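Local coordinates for stress-induced-phosphoprotein 1 (Caenorhabditis elegans, PDB 4GCN) that binds the chaperones Hsp70 and Hsp90 as a co-chaperone, inhibits the Hsp90 ATPase, and supports longevity, thermotolerance and gonad development, at residues M4-A8 with E36-S40; F58-V62 with A92-Q96; C65-V69 with A85-A89; V103-H107 with K121-E126. One frame throughout, in Å; residues are numbered along the deposited sequence. Where two conformers were deposited one is given.

Contact 1: residues M4-A8 with E36-S40; sequences MTDAA and ELDPS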
loop_
_atom_site.group_PDB
_atom_site.type_symbol
_atom_site.label_atom_id
_atom_site.label_comp_id
_atom_site.label_asym_id
_atom_site.label_seq_id
_atom_site.Cartn_x
_atom_site.Cartn_y
_atom_site.Cartn_z
ATOM N N MET A 4 19.843 -6.705 9.408
ATOM C CA MET A 4 18.651 -7.246 8.794
ATOM C C MET A 4 17.823 -6.117 8.141
ATOM O O MET A 4 17.349 -6.239 7.030
ATOM C CB MET A 4 17.796 -7.954 9.843
ATOM C CG MET A 4 18.471 -9.130 10.536
ATOM S SD MET A 4 18.393 -10.515 9.420
ATOM C CE MET A 4 16.754 -11.137 9.842
ATOM N N THR A 5 17.619 -5.024 8.861
ATOM C CA THR A 5 16.767 -3.960 8.319
ATOM C C THR A 5 17.418 -3.280 7.086
ATOM O O THR A 5 16.702 -2.913 6.134
ATOM C CB THR A 5 16.307 -2.947 9.403
ATOM O OG1 THR A 5 17.418 -2.301 9.944
ATOM C CG2 THR A 5 15.560 -3.630 10.548
ATOM N N ASP A 6 18.733 -3.183 7.047
ATOM C CA ASP A 6 19.406 -2.716 5.848
ATOM C C ASP A 6 19.294 -3.695 4.721
ATOM O O ASP A 6 19.098 -3.281 3.580
ATOM C CB ASP A 6 20.885 -2.482 6.089
ATOM C CG ASP A 6 21.149 -1.278 6.958
ATOM O OD1 ASP A 6 20.237 -0.456 7.134
ATOM O OD2 ASP A 6 22.251 -1.170 7.458
ATOM N N ALA A 7 19.490 -4.993 5.030
ATOM C CA ALA A 7 19.317 -6.072 4.057
ATOM C C ALA A 7 17.917 -6.012 3.422
ATOM O O ALA A 7 17.769 -6.181 2.244
ATOM C CB ALA A 7 19.538 -7.450 4.708
ATOM N N ALA A 8 16.904 -5.762 4.224
ATOM C CA ALA A 8 15.559 -5.688 3.725
ATOM C C ALA A 8 15.400 -4.561 2.727
ATOM O O ALA A 8 14.744 -4.723 1.687
ATOM C CB ALA A 8 14.566 -5.535 4.875
ATOM N N GLU A 36 10.426 -10.847 4.574
ATOM C CA GLU A 36 11.097 -11.915 5.317
ATOM C C GLU A 36 12.200 -11.386 6.234
ATOM O O GLU A 36 12.316 -11.811 7.341
ATOM C CB GLU A 36 11.678 -12.913 4.344
ATOM C CG GLU A 36 11.828 -14.319 4.886
ATOM C CD GLU A 36 12.455 -15.257 3.853
ATOM O OE1 GLU A 36 12.200 -15.072 2.632
ATOM O OE2 GLU A 36 13.239 -16.151 4.252
ATOM N N LEU A 37 12.998 -10.447 5.733
ATOM C CA LEU A 37 14.103 -9.843 6.487
ATOM C C LEU A 37 13.649 -8.848 7.562
ATOM O O LEU A 37 14.287 -8.739 8.603
ATOM C CB LEU A 37 15.042 -9.127 5.509
ATOM C CG LEU A 37 15.849 -10.080 4.602
ATOM C CD1 LEU A 37 16.446 -9.406 3.357
ATOM C CD2 LEU A 37 16.952 -10.763 5.406
ATOM N N ASP A 38 12.591 -8.086 7.269
ATOM C CA ASP A 38 12.100 -7.036 8.159
ATOM C C ASP A 38 10.607 -6.830 7.881
ATOM O O ASP A 38 10.202 -5.976 7.086
ATOM C CB ASP A 38 12.878 -5.726 8.037
ATOM C CG ASP A 38 12.342 -4.613 8.960
ATOM O OD1 ASP A 38 11.620 -4.888 9.943
ATOM O OD2 ASP A 38 12.664 -3.447 8.659
ATOM N N PRO A 39 9.787 -7.621 8.565
ATOM C CA PRO A 39 8.332 -7.499 8.469
ATOM C C PRO A 39 7.726 -6.266 9.151
ATOM O O PRO A 39 6.537 -6.041 9.030
ATOM C CB PRO A 39 7.843 -8.777 9.165
ATOM C CG PRO A 39 8.912 -9.099 10.130
ATOM C CD PRO A 39 10.202 -8.660 9.498
ATOM N N SER A 40 8.522 -5.427 9.794
ATOM C CA SER A 40 8.057 -4.258 10.508
ATOM C C SER A 40 8.068 -2.993 9.664
ATOM O O SER A 40 7.725 -1.923 10.159
ATOM C CB SER A 40 8.953 -4.030 11.734
ATOM O OG SER A 40 10.221 -3.451 11.397
HETATM O O HOH W 1 13.846 -2.228 6.606
#
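Met4 opens the contact by folding back over the end of helix 24-37: its CE methyl comes to 3.7 Å from Leu37 O, brought there by bends at chi2 (-79°) and chi3. This is the packing of helix A on helix B within the first tetratricopeptide (TPR) repeat, where the start of helix 3-20 lies beside the last turn of helix 24-37 and the turn that follows. Thr5 turns its methyl, not its hydroxyl, to the partner. CG2 sits 3.5 Å from Asp38 OD2, while OG1 takes a hydrogen bond from the backbone N of Asn2. The carbonyl of Thr5 is tied to the same carboxylate through a water, which donates to Thr5 O and, over 2.7 Å, to Asp38 OD2. Ala7 offers CB and its backbone carbonyl to the Leu37 side chain, with CD1 lying 3.9 Å from Ala7 CB. Ala8, buried, fits its methyl against two beta carbons at once, Leu37 CB at 3.7 Å and Asp38 CB at 3.6 Å. At Asp38 the chain turns out of the helix, and the carboxylate serves both sides. OD2 holds the water, and OD1 closes an Asx turn by accepting from Ser40 N at 3.1 Å, the amide approaching from above the carboxylate plane, 55° out of it.

Contact 2: residues F58-V62 with A92-Q96; sequences FAECV and AFQKQ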
loop_
_atom_site.group_PDB
_atom_site.type_symbol
_atom_site.label_atom_id
_atom_site.label_comp_id
_atom_site.label_asym_id
_atom_site.label_seq_id
_atom_site.Cartn_x
_atom_site.Cartn_y
_atom_site.Cartn_z
ATOM N N PHE A 58 -6.965 -6.701 -7.516
ATOM C CA PHE A 58 -7.389 -5.628 -6.626
ATOM C C PHE A 58 -7.694 -6.144 -5.205
ATOM O O PHE A 58 -7.408 -5.492 -4.230
ATOM C CB PHE A 58 -8.550 -4.878 -7.224
ATOM C CG PHE A 58 -8.219 -4.237 -8.549
ATOM C CD1 PHE A 58 -7.346 -3.205 -8.573
ATOM C CD2 PHE A 58 -8.788 -4.673 -9.720
ATOM C CE1 PHE A 58 -7.011 -2.597 -9.764
ATOM C CE2 PHE A 58 -8.445 -4.078 -10.944
ATOM C CZ PHE A 58 -7.544 -3.041 -10.932
ATOM N N ALA A 59 -8.159 -7.374 -5.114
ATOM C CA ALA A 59 -8.448 -7.954 -3.762
ATOM C C ALA A 59 -7.147 -8.176 -3.003
ATOM O O ALA A 59 -7.009 -7.778 -1.856
ATOM C CB ALA A 59 -9.213 -9.261 -3.870
ATOM N N GLU A 60 -6.106 -8.638 -3.719
ATOM C CA GLU A 60 -4.779 -8.778 -3.073
ATOM C C GLU A 60 -4.164 -7.413 -2.674
ATOM O O GLU A 60 -3.593 -7.295 -1.613
ATOM C CB GLU A 60 -3.857 -9.563 -3.958
ATOM C CG GLU A 60 -4.330 -10.975 -4.226
ATOM C CD GLU A 60 -5.240 -11.127 -5.445
ATOM O OE1 GLU A 60 -6.004 -10.206 -5.916
ATOM O OE2 GLU A 60 -5.186 -12.252 -5.973
ATOM N N CYS A 61 -4.335 -6.398 -3.521
ATOM C CA CYS A 61 -3.922 -5.030 -3.213
ATOM C C CYS A 61 -4.523 -4.586 -1.879
ATOM O O CYS A 61 -3.802 -4.148 -0.988
ATOM C CB CYS A 61 -4.320 -4.110 -4.313
ATOM S SG CYS A 61 -3.978 -2.383 -4.029
ATOM N N VAL A 62 -5.836 -4.725 -1.752
ATOM C CA VAL A 62 -6.542 -4.381 -0.528
ATOM C C VAL A 62 -5.949 -5.109 0.658
ATOM O O VAL A 62 -5.753 -4.499 1.699
ATOM C CB VAL A 62 -8.083 -4.648 -0.580
ATOM C CG1 VAL A 62 -8.753 -4.542 0.830
ATOM C CG2 VAL A 62 -8.756 -3.747 -1.577
ATOM N N ALA A 92 -8.549 0.511 -5.094
ATOM C CA ALA A 92 -8.696 -0.896 -5.414
ATOM C C ALA A 92 -10.154 -1.357 -5.303
ATOM O O ALA A 92 -10.587 -2.164 -6.101
ATOM C CB ALA A 92 -7.762 -1.807 -4.567
ATOM N N PHE A 93 -10.886 -0.857 -4.303
ATOM C CA PHE A 93 -12.308 -1.078 -4.176
ATOM C C PHE A 93 -13.143 -0.442 -5.270
ATOM O O PHE A 93 -14.012 -1.100 -5.856
ATOM C CB PHE A 93 -12.826 -0.734 -2.816
ATOM C CG PHE A 93 -12.756 -1.871 -1.836
ATOM C CD1 PHE A 93 -13.455 -3.073 -2.077
ATOM C CD2 PHE A 93 -12.012 -1.760 -0.688
ATOM C CE1 PHE A 93 -13.483 -4.068 -1.140
ATOM C CE2 PHE A 93 -11.985 -2.812 0.257
ATOM C CZ PHE A 93 -12.705 -3.951 0.018
ATOM N N GLN A 94 -12.817 0.758 -5.667
ATOM C CA GLN A 94 -13.458 1.313 -6.854
ATOM C C GLN A 94 -13.289 0.436 -8.099
ATOM O O GLN A 94 -14.206 0.291 -8.910
ATOM C CB GLN A 94 -12.921 2.683 -7.231
ATOM C CG GLN A 94 -13.350 3.835 -6.398
ATOM C CD GLN A 94 -12.797 5.122 -6.956
ATOM O OE1 GLN A 94 -11.646 5.397 -6.718
ATOM N NE2 GLN A 94 -13.628 5.900 -7.714
ATOM N N LYS A 95 -12.111 -0.112 -8.265
ATOM C CA LYS A 95 -11.845 -0.938 -9.411
ATOM C C LYS A 95 -12.605 -2.274 -9.368
ATOM O O LYS A 95 -12.735 -2.927 -10.367
ATOM C CB LYS A 95 -10.374 -1.206 -9.527
ATOM C CG LYS A 95 -9.528 0.010 -9.762
ATOM C CD LYS A 95 -9.609 0.393 -11.232
ATOM C CE LYS A 95 -8.753 1.606 -11.516
ATOM N NZ LYS A 95 -8.466 1.688 -12.995
ATOM N N GLN A 96 -13.050 -2.669 -8.188
ATOM C CA GLN A 96 -13.925 -3.799 -7.984
ATOM C C GLN A 96 -15.404 -3.419 -8.039
ATOM O O GLN A 96 -16.239 -4.247 -7.681
ATOM C CB GLN A 96 -13.601 -4.440 -6.608
ATOM C CG GLN A 96 -12.217 -5.046 -6.569
ATOM C CD GLN A 96 -11.892 -5.779 -5.279
ATOM O OE1 GLN A 96 -12.259 -6.964 -5.099
ATOM N NE2 GLN A 96 -11.179 -5.083 -4.379
#
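The Phe58 ring receives the aliphatic start of Lys95 squarely on one face: Lys95 CB stands 3.5 Å from the centroid of the Phe58 ring, only 5° off the ring normal, a well-centred CH-pi contact. Lys95 then bends at chi2 (-79°), which keeps CG over the rim of the ring, 3.6 Å from Phe58 CE1, and the amine then runs on past the ring. Phe53 meets the Phe58 ring edge-to-face, and Lys95 also touches Phe53. Shortening Phe58 to an alanine would probably leave the Lys95 methylenes without their aromatic platform and Phe53 without its ring partner. Gln96 reaches back along its own helix end with its chain extended beyond CG. CG passes 3.7 Å from Phe58 CB, and NE2 makes a weak hydrogen bond to Ala92 O. The methyl of Ala92 fills the middle of the contact, 3.7 Å from Val62 CG2 and 3.9 Å from Cys61 SG. Val62 divides its two methyls: with CG1 anti to the backbone N (chi1 168°), that branch meets Phe93 CE2 at 3.7 Å, while CG2 lies over one face of the Phe93 ring, offset toward the rim. Trp105 of helix 99-112 also meets the Phe93 ring. Helix B of TPR 2, helix 58-74, packed on helix A of TPR 3, helix 79-95, is the inter-repeat packing of a TPR array.

Contact 3: residues C65-V69 with A85-A89; sequences CEKAV and AMSRA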
loop_
_atom_site.group_PDB
_atom_site.type_symbol
_atom_site.label_atom_id
_atom_site.label_comp_id
_atom_site.label_asym_id
_atom_site.label_seq_id
_atom_site.Cartn_x
_atom_site.Cartn_y
_atom_site.Cartn_z
ATOM N N CYS A 65 -2.837 -3.498 1.697
ATOM C CA CYS A 65 -3.118 -2.211 2.311
ATOM C C CYS A 65 -3.510 -2.415 3.754
ATOM O O CYS A 65 -3.127 -1.653 4.626
ATOM C CB CYS A 65 -4.259 -1.519 1.556
ATOM S SG CYS A 65 -3.794 -0.975 -0.095
ATOM N N GLU A 66 -4.272 -3.433 3.989
ATOM C CA GLU A 66 -4.731 -3.746 5.342
ATOM C C GLU A 66 -3.523 -4.120 6.242
ATOM O O GLU A 66 -3.411 -3.707 7.433
ATOM C CB GLU A 66 -5.724 -4.912 5.291
ATOM C CG GLU A 66 -7.102 -4.577 4.688
ATOM C CD GLU A 66 -7.943 -5.844 4.291
ATOM O OE1 GLU A 66 -7.481 -6.992 4.398
ATOM O OE2 GLU A 66 -9.100 -5.705 3.877
ATOM N N LYS A 67 -2.653 -4.955 5.701
ATOM C CA LYS A 67 -1.351 -5.239 6.332
ATOM C C LYS A 67 -0.521 -3.939 6.612
ATOM O O LYS A 67 -0.084 -3.743 7.724
ATOM C CB LYS A 67 -0.525 -6.266 5.525
ATOM C CG LYS A 67 -0.955 -7.718 5.654
ATOM C CD LYS A 67 -0.150 -8.564 4.642
ATOM C CE LYS A 67 -0.531 -10.023 4.574
ATOM N NZ LYS A 67 -0.944 -10.577 5.895
ATOM N N ALA A 68 -0.399 -3.028 5.647
ATOM C CA ALA A 68 0.331 -1.801 5.853
ATOM C C ALA A 68 -0.213 -1.006 7.033
ATOM O O ALA A 68 0.531 -0.486 7.836
ATOM C CB ALA A 68 0.311 -0.954 4.552
ATOM N N VAL A 69 -1.527 -0.879 7.094
ATOM C CA VAL A 69 -2.177 -0.138 8.141
ATOM C C VAL A 69 -1.873 -0.786 9.483
ATOM O O VAL A 69 -1.505 -0.074 10.446
ATOM C CB VAL A 69 -3.718 -0.049 7.942
ATOM C CG1 VAL A 69 -4.418 0.505 9.176
ATOM C CG2 VAL A 69 -4.075 0.742 6.724
ATOM N N ALA A 85 -1.858 4.028 2.263
ATOM C CA ALA A 85 -2.346 2.671 2.169
ATOM C C ALA A 85 -3.853 2.701 2.072
ATOM O O ALA A 85 -4.443 1.935 1.300
ATOM C CB ALA A 85 -1.922 1.789 3.365
ATOM N N MET A 86 -4.459 3.551 2.891
ATOM C CA MET A 86 -5.915 3.681 2.951
ATOM C C MET A 86 -6.524 4.161 1.623
ATOM O O MET A 86 -7.476 3.566 1.125
ATOM C CB MET A 86 -6.312 4.578 4.120
ATOM C CG MET A 86 -6.076 3.887 5.454
ATOM S SD MET A 86 -6.266 5.119 6.748
ATOM C CE MET A 86 -6.164 4.056 8.225
ATOM N N SER A 87 -5.948 5.173 0.985
ATOM C CA SER A 87 -6.446 5.652 -0.281
ATOM C C SER A 87 -6.239 4.613 -1.371
ATOM O O SER A 87 -7.067 4.490 -2.280
ATOM C CB SER A 87 -5.734 6.938 -0.697
ATOM O OG SER A 87 -5.431 7.721 0.442
ATOM N N ARG A 88 -5.103 3.904 -1.296
ATOM C CA ARG A 88 -4.831 2.859 -2.300
ATOM C C ARG A 88 -5.896 1.787 -2.218
ATOM O O ARG A 88 -6.423 1.314 -3.240
ATOM C CB ARG A 88 -3.431 2.236 -2.148
ATOM C CG ARG A 88 -3.206 1.143 -3.219
ATOM C CD ARG A 88 -1.771 0.718 -3.473
ATOM N NE ARG A 88 -0.967 1.791 -4.072
ATOM C CZ ARG A 88 0.124 2.287 -3.501
ATOM N NH1 ARG A 88 0.518 1.869 -2.287
ATOM N NH2 ARG A 88 0.815 3.226 -4.140
ATOM N N ALA A 89 -6.212 1.357 -0.992
ATOM C CA ALA A 89 -7.293 0.457 -0.788
ATOM C C ALA A 89 -8.626 0.966 -1.352
ATOM O O ALA A 89 -9.387 0.151 -1.890
ATOM C CB ALA A 89 -7.489 0.146 0.727
#
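Cys65 and Ala85 meet at the heart of a buried helix-helix contact, close to the centre of the chain, where helix 58-74 lies against helix 79-95. Segments 65-69 and 85-89 run nearly antiparallel (162°), their axes 8.9 Å apart at the closest, and the CA atoms of Cys65 and Ala85 are only 4.9 Å apart, consistent with the small side chains, Cys65 and alanines, that face each other. The methyls of Ala68 and Ala85 meet directly at 3.7 Å. Ala89, one turn on from Ala85, brings its CB to 3.7 Å from Cys65 CB. The thiol of Cys65 lies across the backbone of the facing helix, with SG 3.3 Å from Ala85 O and 3.5 Å from Ala89 N. The same amide and carbonyl form the helical hydrogen bond from Ala89 N to Ala85 O. Arg88 adds its aliphatic base, its CB and CG both packing against Cys65 SG.

Helix B of one TPR repeat is here set against helix A of the next, as in TPR arrays, where consecutive helix pairs stack side by side. Helix 42-54 closes in from repeat 2, Asn46 touching both Ala68 and Ala85, while Trp105 of helix 99-112 rests on Ala89 and Met86.

Further along, Val69 and Met86 cross at about a right angle. Val69 points CG2 at Met86 CG, 3.9 Å away, and the thioether, extended beyond CG, carries on past that branch until Met86 CE lies 4.1 Å from Val69 CG1.

Contact 4: residues V103-H107 with K121-E126; sequences VQWFH and KVKELE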
loop_
_atom_site.group_PDB
_atom_site.type_symbol
_atom_site.label_atom_id
_atom_site.label_comp_id
_atom_site.label_asym_id
_atom_site.label_seq_id
_atom_site.Cartn_x
_atom_site.Cartn_y
_atom_site.Cartn_z
ATOM N N VAL A 103 -15.589 4.109 -0.455
ATOM C CA VAL A 103 -15.849 5.306 0.351
ATOM C C VAL A 103 -15.505 5.068 1.857
ATOM O O VAL A 103 -14.955 5.970 2.517
ATOM C CB VAL A 103 -17.320 5.733 0.128
ATOM C CG1 VAL A 103 -17.808 6.727 1.154
ATOM C CG2 VAL A 103 -17.441 6.281 -1.323
ATOM N N GLN A 104 -15.743 3.891 2.371
ATOM C CA GLN A 104 -15.307 3.598 3.775
ATOM C C GLN A 104 -13.791 3.859 3.903
ATOM O O GLN A 104 -13.369 4.498 4.880
ATOM C CB GLN A 104 -15.580 2.161 4.226
ATOM C CG GLN A 104 -16.988 1.909 4.774
ATOM C CD GLN A 104 -17.271 0.421 4.966
ATOM O OE1 GLN A 104 -16.397 -0.328 5.417
ATOM N NE2 GLN A 104 -18.510 -0.007 4.652
ATOM N N TRP A 105 -13.015 3.405 2.910
ATOM C CA TRP A 105 -11.574 3.475 2.985
ATOM C C TRP A 105 -11.089 4.928 2.760
ATOM O O TRP A 105 -10.182 5.392 3.417
ATOM C CB TRP A 105 -10.911 2.519 1.981
ATOM C CG TRP A 105 -10.735 1.152 2.535
ATOM C CD1 TRP A 105 -11.554 0.051 2.397
ATOM C CD2 TRP A 105 -9.643 0.718 3.363
ATOM N NE1 TRP A 105 -11.079 -1.026 3.132
ATOM C CE2 TRP A 105 -9.916 -0.678 3.730
ATOM C CE3 TRP A 105 -8.541 1.345 3.891
ATOM C CZ2 TRP A 105 -9.024 -1.422 4.495
ATOM C CZ3 TRP A 105 -7.609 0.581 4.602
ATOM C CH2 TRP A 105 -7.853 -0.755 4.927
ATOM N N PHE A 106 -11.700 5.622 1.818
ATOM C CA PHE A 106 -11.348 6.999 1.518
ATOM C C PHE A 106 -11.582 7.905 2.742
ATOM O O PHE A 106 -10.815 8.789 3.019
ATOM C CB PHE A 106 -12.180 7.461 0.346
ATOM C CG PHE A 106 -11.726 6.909 -1.006
ATOM C CD1 PHE A 106 -10.403 6.707 -1.311
ATOM C CD2 PHE A 106 -12.652 6.664 -2.001
ATOM C CE1 PHE A 106 -9.990 6.270 -2.611
ATOM C CE2 PHE A 106 -12.244 6.190 -3.288
ATOM C CZ PHE A 106 -10.914 6.010 -3.574
ATOM N N HIS A 107 -12.700 7.736 3.417
ATOM C CA HIS A 107 -12.948 8.444 4.646
ATOM C C HIS A 107 -11.946 8.159 5.751
ATOM O O HIS A 107 -11.496 9.125 6.394
ATOM C CB HIS A 107 -14.351 8.207 5.135
ATOM C CG HIS A 107 -15.348 9.121 4.498
ATOM N ND1 HIS A 107 -15.268 10.479 4.613
ATOM C CD2 HIS A 107 -16.470 8.852 3.739
ATOM C CE1 HIS A 107 -16.352 11.047 3.985
ATOM N NE2 HIS A 107 -17.059 10.062 3.428
ATOM N N LYS A 121 -12.749 14.466 -4.414
ATOM C CA LYS A 121 -13.103 13.189 -5.024
ATOM C C LYS A 121 -14.203 12.458 -4.235
ATOM O O LYS A 121 -15.135 11.928 -4.808
ATOM C CB LYS A 121 -11.865 12.293 -5.164
ATOM C CG LYS A 121 -12.204 10.806 -5.429
ATOM C CD LYS A 121 -11.064 10.023 -6.061
ATOM C CE LYS A 121 -11.411 8.556 -6.100
ATOM N NZ LYS A 121 -10.407 7.811 -6.865
ATOM N N VAL A 122 -14.087 12.445 -2.917
ATOM C CA VAL A 122 -15.088 11.765 -2.078
ATOM C C VAL A 122 -16.453 12.465 -2.087
ATOM O O VAL A 122 -17.487 11.791 -2.097
ATOM C CB VAL A 122 -14.579 11.609 -0.652
ATOM C CG1 VAL A 122 -15.686 11.106 0.244
ATOM C CG2 VAL A 122 -13.383 10.658 -0.652
ATOM N N LYS A 123 -16.443 13.797 -2.048
ATOM C CA LYS A 123 -17.687 14.538 -2.182
ATOM C C LYS A 123 -18.375 14.163 -3.520
ATOM O O LYS A 123 -19.571 13.867 -3.510
ATOM C CB LYS A 123 -17.453 16.031 -1.996
ATOM C CG LYS A 123 -17.516 16.478 -0.515
ATOM C CD LYS A 123 -16.664 17.726 -0.221
ATOM C CE LYS A 123 -16.328 17.911 1.266
ATOM N NZ LYS A 123 -15.691 19.239 1.523
ATOM N N GLU A 124 -17.614 14.106 -4.626
ATOM C CA GLU A 124 -18.151 13.720 -5.923
ATOM C C GLU A 124 -18.725 12.337 -5.883
ATOM O O GLU A 124 -19.775 12.102 -6.449
ATOM C CB GLU A 124 -17.103 13.768 -7.030
ATOM C CG GLU A 124 -16.632 15.172 -7.379
ATOM C CD GLU A 124 -17.808 16.074 -7.630
ATOM O OE1 GLU A 124 -18.623 15.749 -8.523
ATOM O OE2 GLU A 124 -17.954 17.067 -6.895
ATOM N N LEU A 125 -18.051 11.417 -5.223
ATOM C CA LEU A 125 -18.518 10.017 -5.152
ATOM C C LEU A 125 -19.766 9.855 -4.296
ATOM O O LEU A 125 -20.507 8.880 -4.461
ATOM C CB LEU A 125 -17.434 9.075 -4.559
ATOM C CG LEU A 125 -16.175 8.753 -5.395
ATOM C CD1 LEU A 125 -15.147 7.885 -4.656
ATOM C CD2 LEU A 125 -16.631 8.079 -6.686
ATOM N N GLU A 126 -19.947 10.757 -3.336
ATOM C CA GLU A 126 -21.117 10.709 -2.475
ATOM C C GLU A 126 -22.323 11.500 -3.038
ATOM O O GLU A 126 -23.403 11.421 -2.468
ATOM C CB GLU A 126 -20.755 11.248 -1.098
ATOM C CG GLU A 126 -19.733 10.411 -0.385
ATOM C CD GLU A 126 -19.415 10.945 0.988
ATOM O OE1 GLU A 126 -19.298 12.180 1.174
ATOM O OE2 GLU A 126 -19.283 10.124 1.906
#
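One polar bond spans the two helices, from His107 NE2 to Glu126 OE2, at 2.7 Å and nearly straight (171° at the hydrogen). The oxygen lies in the imidazole plane at the ring edge, yet the N-H approaches the Glu126 carboxylate from above the carboxylate plane, ring and carboxylate being turned 46° apart. Glu126 gets there with an extended chain. A negative carboxylate so close would probably stabilise a protonated imidazole.

Val122 adds a CH-pi contact to the same imidazole, with CG1 over one face and 4.0 Å from the centroid of the His107 ring. Its methyls work separately: with CG1 anti to the backbone N (chi1 171°), CG2 is left to press on Phe106 CB at 3.6 Å.

These helices, 99-112 and 116-126, are helix B of the third TPR repeat and the C-terminal helix that packs on it, roughly antiparallel.

Apolar packing centres on the buried Phe106. Its CE2 meets Leu125 CD1 at 3.6 Å, the two side chains crossing at about a right angle, and its CZ meets Lys121 CE at 3.6 Å. A serine in place of Phe106 would probably open a gap between Val122 and Leu125 and leave Lys121 CE without the ring it rests on. The Lys121 amine itself continues to Gln94 OE1 of helix 79-95, to which NZ is hydrogen-bonded. Val103 sets CG2 4.3 Å from Leu125 CB.

Along the chain, contact 1 closes first, contact 3 is nested inside the loop closed by contact 2, and contact 4 follows. Contacts 2 and 3 share helices 58-74 and 79-95; their centres are 10 Å apart, and Cys61 packs on Arg88 between them. Contact 4, centred 15 Å from each, meets them through both its helices: Trp105 of 99-112 lies against Ala89, and Lys121 of 116-126 hydrogen-bonds Gln94. Contact 1 stands apart at the N-terminal end, its centre 35 Å from that of contact 4 and on the opposite side of the chain's centre. Together they sample packing within a repeat, between repeats, and against the closing helix of this N-terminal TPR domain of a chaperone-organizing protein.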